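Local coordinates for protein putative gamma-hydroxymuconic semialdehyde dehydrogenase (Pseudomonas, PDB 4GO3) that probably oxidises an aldehyde, likely gamma-hydroxymuconic semialdehyde, to the corresponding acid with NAD(P)+ as electron acceptor, at residues A[291-294]-A[295-298]; A[300-303]-A[304-308]; A[327-330]-A[331-335]. The protein carries 2 engineered substitutions. One frame throughout, in Å; residues are numbered along the deposited sequence.

Contacts 1 and 2 follow one another on helix 294-307, their centres about 14 Å apart, while contact 3 lies on the next helix, 326-341, with nearest atoms about 13 Å from contact 2. All three rest on backbone bonds between residues four apart, but their side chains differ. Contact 1, partly buried, turns I293, F297 and L298 onto the sheet and helix 262-274. Contact 2 is also partly buried; it divides its residues among that helix, strands 345-348 and 367-370, and the second subunit. Contact 3 is a surface contact rich in charge, with three arginines and an aspartate, and it alone includes an NAD-binding residue, R328.

Contact 1: residues A[291-294]-A[295-298]; sequences KDIA and DQFL
F297 and L298 reach back to I293 and A294 in the first turn of helix 294-307, where the chain leaves strand 286-290 of the seven-stranded sheet in the aldehyde dehydrogenase catalytic domain. Two i to i+4 backbone hydrogen bonds define the turn: F297 N to I293 O at 2.6 Å, and L298 N to A294 O at 2.8 Å, the second straighter, with an N-H...O angle of 164°.

The L298 side chain can be followed outward past a single carbonyl. Its CB lies 3.2 Å from A294 O, its CG 3.1 Å and its CD1 3.4 Å from the same oxygen. With chi1 at -73°, CG stands beside the backbone N, and this rotation keeps the branch alongside the preceding turn. Beyond that oxygen the leucine packs on L289, V389 and R391 of two neighbouring strands.

F297 takes a different course. Its CG is anti to the backbone N (chi1 -175°), which carries the ring away from the 291-294 segment to pack against A265, V266 and A269 of helix 262-274 and residues of the sheet. On the exposed side, D295 OD1 forms a salt bridge with R391, tying the helix start to strand 386-392. Across the turn itself the apolar touch is slight: I293 CD1 lies 4.4 Å from F297 CB, at the root of the side chain and not at the ring.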
ATOM      1  N   LYS A 291     -33.689   6.811 -20.212  1.00 48.27           N
ATOM      2  CA  LYS A 291     -35.103   7.103 -20.227  1.00 41.87           C
ATOM      3  C   LYS A 291     -35.890   6.440 -21.342  1.00 45.86           C
ATOM      4  O   LYS A 291     -37.076   6.227 -21.210  1.00 50.27           O
ATOM      5  CB  LYS A 291     -35.303   8.606 -20.287  1.00 42.27           C
ATOM      6  CG  LYS A 291     -34.732   9.263 -21.511  1.00 72.26           C
ATOM      7  CD  LYS A 291     -35.672  10.340 -22.033  1.00 82.50           C
ATOM      8  CE  LYS A 291     -34.971  11.375 -22.909  1.00 75.26           C
ATOM      9  NZ  LYS A 291     -35.209  12.743 -22.397  1.00 68.91           N
ATOM     10  N   ASP A 292     -35.242   6.055 -22.422  1.00 32.00           N
ATOM     11  CA  ASP A 292     -35.974   5.477 -23.534  1.00 32.69           C
ATOM     12  C   ASP A 292     -36.244   3.990 -23.398  1.00 29.03           C
ATOM     13  O   ASP A 292     -37.148   3.458 -24.027  1.00 31.91           O
ATOM     14  CB  ASP A 292     -35.244   5.754 -24.837  1.00 28.40           C
ATOM     15  CG  ASP A 292     -35.373   7.175 -25.270  1.00 36.79           C
ATOM     16  OD1 ASP A 292     -36.175   7.896 -24.677  1.00 28.68           O
ATOM     17  OD2 ASP A 292     -34.685   7.577 -26.203  1.00 41.84           O
ATOM     18  N   ILE A 293     -35.457   3.317 -22.571  1.00 43.48           N
ATOM     19  CA  ILE A 293     -35.595   1.886 -22.396  1.00 34.50           C
ATOM     20  C   ILE A 293     -35.928   1.541 -20.963  1.00 36.73           C
ATOM     21  O   ILE A 293     -36.083   0.382 -20.625  1.00 37.46           O
ATOM     22  CB  ILE A 293     -34.313   1.185 -22.759  1.00 33.57           C
ATOM     23  CG1 ILE A 293     -33.153   1.818 -21.995  1.00 37.20           C
ATOM     24  CG2 ILE A 293     -34.086   1.258 -24.243  1.00 34.49           C
ATOM     25  CD1 ILE A 293     -32.580   0.935 -20.948  1.00 30.76           C
ATOM     26  N   ALA A 294     -36.047   2.556 -20.123  1.00 29.00           N
ATOM     27  CA  ALA A 294     -36.323   2.349 -18.715  1.00 42.22           C
ATOM     28  C   ALA A 294     -37.658   1.664 -18.467  1.00 44.49           C
ATOM     29  O   ALA A 294     -37.764   0.822 -17.586  1.00 44.76           O
ATOM     30  CB  ALA A 294     -36.238   3.654 -17.967  1.00 40.83           C
ATOM     31  N   ASP A 295     -38.666   2.019 -19.255  1.00 31.94           N
ATOM     32  CA  ASP A 295     -39.987   1.417 -19.157  1.00 35.22           C
ATOM     33  C   ASP A 295     -39.975   0.021 -19.710  1.00 32.58           C
ATOM     34  O   ASP A 295     -40.523  -0.887 -19.121  1.00 36.46           O
ATOM     35  CB  ASP A 295     -41.014   2.246 -19.911  1.00 41.71           C
ATOM     36  CG  ASP A 295     -41.296   3.558 -19.238  1.00 52.50           C
ATOM     37  OD1 ASP A 295     -40.831   3.744 -18.108  1.00 47.69           O
ATOM     38  OD2 ASP A 295     -41.967   4.410 -19.842  1.00 60.43           O
ATOM     39  N   GLN A 296     -39.349  -0.156 -20.855  1.00 43.88           N
ATOM     40  CA  GLN A 296     -39.231  -1.484 -21.414  1.00 49.79           C
ATOM     41  C   GLN A 296     -38.469  -2.347 -20.452  1.00 48.09           C
ATOM     42  O   GLN A 296     -38.829  -3.480 -20.211  1.00 38.04           O
ATOM     43  CB  GLN A 296     -38.516  -1.443 -22.756  1.00 46.93           C
ATOM     44  CG  GLN A 296     -39.194  -0.541 -23.740  1.00 52.48           C
ATOM     45  CD  GLN A 296     -38.232   0.289 -24.531  1.00 70.85           C
ATOM     46  OE1 GLN A 296     -37.468  -0.235 -25.337  1.00 59.29           O
ATOM     47  NE2 GLN A 296     -38.265   1.597 -24.317  1.00 52.63           N
ATOM     48  N   PHE A 297     -37.413  -1.785 -19.893  1.00 45.42           N
ATOM     49  CA  PHE A 297     -36.550  -2.520 -18.999  1.00 45.08           C
ATOM     50  C   PHE A 297     -37.264  -2.931 -17.742  1.00 41.91           C
ATOM     51  O   PHE A 297     -37.307  -4.103 -17.417  1.00 41.29           O
ATOM     52  CB  PHE A 297     -35.352  -1.649 -18.629  1.00 41.00           C
ATOM     53  CG  PHE A 297     -34.322  -2.346 -17.786  1.00 38.84           C
ATOM     54  CD1 PHE A 297     -33.251  -2.973 -18.363  1.00 41.38           C
ATOM     55  CD2 PHE A 297     -34.416  -2.348 -16.425  1.00 42.50           C
ATOM     56  CE1 PHE A 297     -32.323  -3.595 -17.599  1.00 35.88           C
ATOM     57  CE2 PHE A 297     -33.486  -2.967 -15.674  1.00 41.30           C
ATOM     58  CZ  PHE A 297     -32.443  -3.591 -16.258  1.00 38.28           C
ATOM     59  N   LEU A 298     -37.791  -1.949 -17.021  1.00 23.24           N
ATOM     60  CA  LEU A 298     -38.431  -2.159 -15.713  1.00 28.07           C
ATOM     61  C   LEU A 298     -39.575  -3.179 -15.729  1.00 23.24           C
ATOM     62  O   LEU A 298     -39.815  -3.862 -14.752  1.00 32.64           O
ATOM     63  CB  LEU A 298     -38.890  -0.835 -15.100  1.00 17.26           C
ATOM     64  CG  LEU A 298     -37.745   0.036 -14.588  1.00 28.46           C
ATOM     65  CD1 LEU A 298     -38.217   1.451 -14.302  1.00 26.93           C
ATOM     66  CD2 LEU A 298     -37.071  -0.572 -13.359  1.00 18.80           C
TER

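Contact 2: residues A[300-303]-A[304-308]; sequences RFIA and LAKSI
F301 O receives the shortest sound polar bond here, from A305 N at 2.7 Å, in the last turns of helix 294-307. The N-H...O angle of 176° makes it almost straight. L304 N binds R300 O at 3.0 Å, and K306 N binds I302 O at 3.2 Å; both are more bent, with N-H...O angles of 140° and 150°.

The side-chain contact is between I302 and K306, which lie side by side and point the same way. K306 runs past the carbonyl that accepts its N-H, with CG 3.3 Å and CD 3.4 Å from I302 O, and then along the isoleucine, where CD is 3.8 Å from I302 CG2. That methyl faces the lysine because I302 CG2 is anti to the backbone N, CG1 taking the place beside it. Bends at the last two torsions of K306 then deliver NZ to L347 O, a hydrogen bond to strand 345-348, the outermost strand of the sheet on that side within this chain.

Elsewhere F301 and A305 pack on V368, L304 touches R487 of the second subunit, and I308 touches F485 of that subunit. The lysine is therefore used in two ways: its CD methylene packs on I302 CG2, while its ammonium nitrogen gives the exposed helix face a polar link to strand 345-348.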
ATOM      1  N   ARG A 300     -39.643  -5.952 -17.545  1.00 38.22           N
ATOM      2  CA  ARG A 300     -39.168  -7.303 -17.479  1.00 38.02           C
ATOM      3  C   ARG A 300     -38.396  -7.507 -16.213  1.00 39.87           C
ATOM      4  O   ARG A 300     -38.340  -8.604 -15.691  1.00 34.24           O
ATOM      5  CB  ARG A 300     -38.286  -7.601 -18.676  1.00 32.92           C
ATOM      6  CG  ARG A 300     -38.518  -6.676 -19.812  1.00 50.90           C
ATOM      7  CD  ARG A 300     -37.546  -6.932 -20.917  1.00 67.18           C
ATOM      8  NE  ARG A 300     -37.630  -8.305 -21.370  1.00 76.04           N
ATOM      9  CZ  ARG A 300     -37.314  -8.716 -22.588  1.00 76.12           C
ATOM     10  NH1 ARG A 300     -36.888  -7.853 -23.495  1.00 65.81           N
ATOM     11  NH2 ARG A 300     -37.425  -9.993 -22.893  1.00 74.93           N
ATOM     12  N   PHE A 301     -37.785  -6.441 -15.723  1.00 27.42           N
ATOM     13  CA  PHE A 301     -36.970  -6.543 -14.520  1.00 25.77           C
ATOM     14  C   PHE A 301     -37.844  -6.680 -13.286  1.00 33.30           C
ATOM     15  O   PHE A 301     -37.610  -7.545 -12.439  1.00 35.74           O
ATOM     16  CB  PHE A 301     -36.018  -5.349 -14.388  1.00 29.27           C
ATOM     17  CG  PHE A 301     -35.087  -5.435 -13.201  1.00 31.69           C
ATOM     18  CD1 PHE A 301     -35.277  -4.630 -12.085  1.00 31.01           C
ATOM     19  CD2 PHE A 301     -34.030  -6.323 -13.201  1.00 30.14           C
ATOM     20  CE1 PHE A 301     -34.425  -4.713 -11.000  1.00 34.40           C
ATOM     21  CE2 PHE A 301     -33.179  -6.413 -12.124  1.00 28.18           C
ATOM     22  CZ  PHE A 301     -33.372  -5.611 -11.023  1.00 36.70           C
ATOM     23  N   ILE A 302     -38.874  -5.861 -13.171  1.00 28.54           N
ATOM     24  CA  ILE A 302     -39.772  -5.970 -12.033  1.00 37.14           C
ATOM     25  C   ILE A 302     -40.568  -7.273 -12.024  1.00 35.27           C
ATOM     26  O   ILE A 302     -40.903  -7.784 -10.983  1.00 32.94           O
ATOM     27  CB  ILE A 302     -40.717  -4.783 -11.945  1.00 36.26           C
ATOM     28  CG1 ILE A 302     -39.932  -3.497 -11.824  1.00 38.31           C
ATOM     29  CG2 ILE A 302     -41.609  -4.918 -10.745  1.00 35.12           C
ATOM     30  CD1 ILE A 302     -40.795  -2.295 -11.911  1.00 46.77           C
ATOM     31  N   ALA A 303     -40.862  -7.816 -13.186  1.00 27.48           N
ATOM     32  CA  ALA A 303     -41.497  -9.105 -13.248  1.00 25.24           C
ATOM     33  C   ALA A 303     -40.509 -10.170 -12.831  1.00 36.38           C
ATOM     34  O   ALA A 303     -40.864 -11.135 -12.168  1.00 35.18           O
ATOM     35  CB  ALA A 303     -41.973  -9.371 -14.623  1.00 18.97           C
ATOM     36  N   LEU A 304     -39.247  -9.944 -13.129  1.00 27.79           N
ATOM     37  CA  LEU A 304     -38.239 -10.863 -12.670  1.00 32.91           C
ATOM     38  C   LEU A 304     -38.119 -10.792 -11.160  1.00 36.62           C
ATOM     39  O   LEU A 304     -38.300 -11.774 -10.463  1.00 31.98           O
ATOM     40  CB  LEU A 304     -36.912 -10.559 -13.341  1.00 33.09           C
ATOM     41  CG  LEU A 304     -35.858 -11.643 -13.242  1.00 30.53           C
ATOM     42  CD1 LEU A 304     -36.370 -12.934 -13.767  1.00 28.26           C
ATOM     43  CD2 LEU A 304     -34.689 -11.197 -14.023  1.00 29.68           C
ATOM     44  N   ALA A 305     -37.835  -9.609 -10.662  1.00 23.76           N
ATOM     45  CA  ALA A 305     -37.624  -9.416  -9.252  1.00 35.28           C
ATOM     46  C   ALA A 305     -38.693 -10.121  -8.455  1.00 43.79           C
ATOM     47  O   ALA A 305     -38.421 -10.757  -7.445  1.00 39.94           O
ATOM     48  CB  ALA A 305     -37.611  -7.960  -8.941  1.00 31.97           C
ATOM     49  N   LYS A 306     -39.924 -10.000  -8.913  1.00 33.42           N
ATOM     50  CA  LYS A 306     -41.052 -10.516  -8.173  1.00 29.67           C
ATOM     51  C   LYS A 306     -41.211 -11.998  -8.379  1.00 24.92           C
ATOM     52  O   LYS A 306     -41.936 -12.646  -7.668  1.00 28.89           O
ATOM     53  CB  LYS A 306     -42.317  -9.785  -8.589  1.00 23.28           C
ATOM     54  CG  LYS A 306     -42.381  -8.386  -8.081  1.00 30.55           C
ATOM     55  CD  LYS A 306     -43.469  -7.620  -8.747  1.00 22.71           C
ATOM     56  CE  LYS A 306     -44.321  -6.932  -7.741  1.00 45.96           C
ATOM     57  NZ  LYS A 306     -44.528  -5.537  -8.113  1.00 50.28           N
ATOM     58  N   SER A 307     -40.524 -12.529  -9.366  1.00 31.11           N
ATOM     59  CA  SER A 307     -40.651 -13.931  -9.687  1.00 36.36           C
ATOM     60  C   SER A 307     -39.656 -14.727  -8.905  1.00 33.22           C
ATOM     61  O   SER A 307     -39.675 -15.939  -8.903  1.00 33.99           O
ATOM     62  CB  SER A 307     -40.378 -14.142 -11.165  1.00 32.34           C
ATOM     63  OG  SER A 307     -39.098 -13.661 -11.507  1.00 30.30           O
ATOM     64  N   ILE A 308     -38.764 -14.028  -8.237  1.00 35.30           N
ATOM     65  CA  ILE A 308     -37.647 -14.687  -7.597  1.00 45.27           C
ATOM     66  C   ILE A 308     -38.027 -15.513  -6.379  1.00 39.87           C
ATOM     67  O   ILE A 308     -38.711 -15.054  -5.473  1.00 37.06           O
ATOM     68  CB  ILE A 308     -36.517 -13.701  -7.285  1.00 39.34           C
ATOM     69  CG1 ILE A 308     -35.718 -13.418  -8.555  1.00 38.47           C
ATOM     70  CG2 ILE A 308     -35.617 -14.259  -6.226  1.00 31.24           C
ATOM     71  CD1 ILE A 308     -35.187 -12.030  -8.654  1.00 32.79           C
TER

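Contact 3: residues A[327-330]-A[331-335]; sequences LRRD and RVLSY
R328 and V332 meet one turn apart near the start of helix 326-341 of the aldehyde dehydrogenase fold, where i to i+4 bonds hold the backbone: V332 N to R328 O at 2.9 Å and L333 N to R329 O at 3.0 Å, the latter nearly straight at 170°. The close packing is aliphatic. R328 CD rests 3.7 Å from V332 CG2, the two side chains crossing at about a right angle, and R329 CD lies 3.5 Å from L333 CD1. V332 is buried and also packs on L323, whereas R329 and L333 are partly exposed.

R328 belongs to the NAD-binding site of the enzyme, and its side chain lies beside W148, another residue of that site. Bends at chi2 and chi3 fold the R328 chain back along the helix. R331 NE comes over one face of the R328 guanidinium, 3.5 Å from R328 NH1, with the two guanidinium planes 30° apart; two positively charged groups thus sit close together without a bond between them.

The solvent side is polar, held by hydrogen bonds and a salt bridge and not by side-chain packing. D330 O accepts twice from S334, from OG and from N at 3.1 Å, so the exposed serine closes on the helix backbone itself. Beside it, D330 pairs with its sequence neighbour in a salt bridge: R329 NE meets D330 OD1 at 2.9 Å, the carboxylate oxygen lying at the guanidinium edge, in its plane.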
ATOM      1  N   LEU A 327     -29.597  -8.365  12.164  1.00 36.56           N
ATOM      2  CA  LEU A 327     -29.230  -6.972  12.064  1.00 37.89           C
ATOM      3  C   LEU A 327     -29.192  -6.484  10.602  1.00 40.97           C
ATOM      4  O   LEU A 327     -29.791  -5.474  10.293  1.00 42.54           O
ATOM      5  CB  LEU A 327     -27.906  -6.727  12.782  1.00 49.15           C
ATOM      6  CG  LEU A 327     -27.727  -5.489  13.653  1.00 64.09           C
ATOM      7  CD1 LEU A 327     -26.481  -4.767  13.210  1.00 72.44           C
ATOM      8  CD2 LEU A 327     -28.921  -4.568  13.585  1.00 51.43           C
ATOM      9  N   ARG A 328     -28.484  -7.178   9.729  1.00 54.78           N
ATOM     10  CA  ARG A 328     -28.488  -6.785   8.339  1.00 52.95           C
ATOM     11  C   ARG A 328     -29.928  -6.582   7.926  1.00 46.09           C
ATOM     12  O   ARG A 328     -30.293  -5.530   7.429  1.00 48.50           O
ATOM     13  CB  ARG A 328     -27.840  -7.853   7.472  1.00 52.94           C
ATOM     14  CG  ARG A 328     -27.294  -7.323   6.180  1.00 50.68           C
ATOM     15  CD  ARG A 328     -27.472  -5.854   6.126  1.00 44.26           C
ATOM     16  NE  ARG A 328     -26.207  -5.183   5.940  1.00 63.56           N
ATOM     17  CZ  ARG A 328     -25.502  -4.649   6.920  1.00 92.39           C
ATOM     18  NH1 ARG A 328     -25.955  -4.713   8.158  1.00 87.28           N
ATOM     19  NH2 ARG A 328     -24.348  -4.048   6.662  1.00 81.89           N
ATOM     20  N   ARG A 329     -30.755  -7.585   8.143  1.00 23.03           N
ATOM     21  CA  ARG A 329     -32.142  -7.481   7.783  1.00 31.58           C
ATOM     22  C   ARG A 329     -32.729  -6.171   8.258  1.00 35.80           C
ATOM     23  O   ARG A 329     -33.415  -5.488   7.527  1.00 34.54           O
ATOM     24  CB  ARG A 329     -32.910  -8.641   8.376  1.00 24.76           C
ATOM     25  CG  ARG A 329     -34.316  -8.702   7.909  1.00 32.29           C
ATOM     26  CD  ARG A 329     -35.228  -8.180   8.970  1.00 53.02           C
ATOM     27  NE  ARG A 329     -34.992  -8.796  10.267  1.00 52.37           N
ATOM     28  CZ  ARG A 329     -35.456  -9.985  10.617  1.00 47.79           C
ATOM     29  NH1 ARG A 329     -36.175 -10.688   9.760  1.00 33.10           N
ATOM     30  NH2 ARG A 329     -35.200 -10.477  11.816  1.00 46.90           N
ATOM     31  N   ASP A 330     -32.448  -5.818   9.497  1.00 48.27           N
ATOM     32  CA  ASP A 330     -33.105  -4.718  10.135  1.00 47.23           C
ATOM     33  C   ASP A 330     -32.663  -3.466   9.496  1.00 53.43           C
ATOM     34  O   ASP A 330     -33.369  -2.493   9.462  1.00 58.16           O
ATOM     35  CB  ASP A 330     -32.716  -4.644  11.599  1.00 61.08           C
ATOM     36  CG  ASP A 330     -33.227  -5.794  12.405  1.00 64.14           C
ATOM     37  OD1 ASP A 330     -33.868  -6.671  11.843  1.00 65.15           O
ATOM     38  OD2 ASP A 330     -32.975  -5.836  13.603  1.00 56.15           O
ATOM     39  N   ARG A 331     -31.432  -3.473   9.029  1.00 77.74           N
ATOM     40  CA  ARG A 331     -30.857  -2.287   8.466  1.00 73.14           C
ATOM     41  C   ARG A 331     -31.385  -2.102   7.089  1.00 77.48           C
ATOM     42  O   ARG A 331     -31.669  -1.006   6.690  1.00 83.17           O
ATOM     43  CB  ARG A 331     -29.353  -2.405   8.417  1.00 54.98           C
ATOM     44  CG  ARG A 331     -28.658  -1.956   9.677  1.00 55.14           C
ATOM     45  CD  ARG A 331     -27.179  -2.185   9.548  1.00 54.57           C
ATOM     46  NE  ARG A 331     -26.580  -1.251   8.611  1.00 54.46           N
ATOM     47  CZ  ARG A 331     -25.929  -0.163   8.979  1.00 54.73           C
ATOM     48  NH1 ARG A 331     -25.798   0.116  10.256  1.00 55.06           N
ATOM     49  NH2 ARG A 331     -25.406   0.639   8.079  1.00 54.75           N
ATOM     50  N   VAL A 332     -31.515  -3.181   6.350  1.00 39.66           N
ATOM     51  CA  VAL A 332     -31.982  -3.093   5.006  1.00 40.37           C
ATOM     52  C   VAL A 332     -33.388  -2.572   5.021  1.00 46.63           C
ATOM     53  O   VAL A 332     -33.729  -1.748   4.239  1.00 45.66           O
ATOM     54  CB  VAL A 332     -31.921  -4.436   4.324  1.00 44.48           C
ATOM     55  CG1 VAL A 332     -32.560  -4.368   2.985  1.00 31.75           C
ATOM     56  CG2 VAL A 332     -30.528  -4.868   4.216  1.00 35.05           C
ATOM     57  N   LEU A 333     -34.213  -3.061   5.920  1.00 35.51           N
ATOM     58  CA  LEU A 333     -35.570  -2.553   6.051  1.00 34.72           C
ATOM     59  C   LEU A 333     -35.566  -1.060   6.390  1.00 37.66           C
ATOM     60  O   LEU A 333     -36.309  -0.274   5.799  1.00 39.20           O
ATOM     61  CB  LEU A 333     -36.363  -3.362   7.078  1.00 31.87           C
ATOM     62  CG  LEU A 333     -36.502  -4.838   6.692  1.00 36.15           C
ATOM     63  CD1 LEU A 333     -37.307  -5.596   7.706  1.00 29.94           C
ATOM     64  CD2 LEU A 333     -37.142  -4.966   5.336  1.00 36.31           C
ATOM     65  N   SER A 334     -34.721  -0.668   7.332  1.00 44.61           N
ATOM     66  CA  SER A 334     -34.542   0.749   7.619  1.00 52.93           C
ATOM     67  C   SER A 334     -34.276   1.525   6.338  1.00 57.74           C
ATOM     68  O   SER A 334     -34.968   2.497   6.058  1.00 63.26           O
ATOM     69  CB  SER A 334     -33.386   0.969   8.594  1.00 55.95           C
ATOM     70  OG  SER A 334     -33.444   0.019   9.636  1.00 64.01           O
ATOM     71  N   TYR A 335     -33.283   1.099   5.571  1.00 37.77           N
ATOM     72  CA  TYR A 335     -32.954   1.709   4.287  1.00 42.28           C
ATOM     73  C   TYR A 335     -34.174   1.816   3.379  1.00 42.92           C
ATOM     74  O   TYR A 335     -34.412   2.842   2.751  1.00 40.10           O
ATOM     75  CB  TYR A 335     -31.867   0.890   3.583  1.00 42.47           C
ATOM     76  CG  TYR A 335     -30.476   1.238   4.011  1.00 39.51           C
ATOM     77  CD1 TYR A 335     -29.547   0.262   4.305  1.00 37.21           C
ATOM     78  CD2 TYR A 335     -30.095   2.550   4.130  1.00 39.50           C
ATOM     79  CE1 TYR A 335     -28.285   0.590   4.705  1.00 37.52           C
ATOM     80  CE2 TYR A 335     -28.836   2.884   4.523  1.00 50.50           C
ATOM     81  CZ  TYR A 335     -27.937   1.908   4.808  1.00 49.03           C
ATOM     82  OH  TYR A 335     -26.683   2.294   5.190  1.00 57.13           O
TER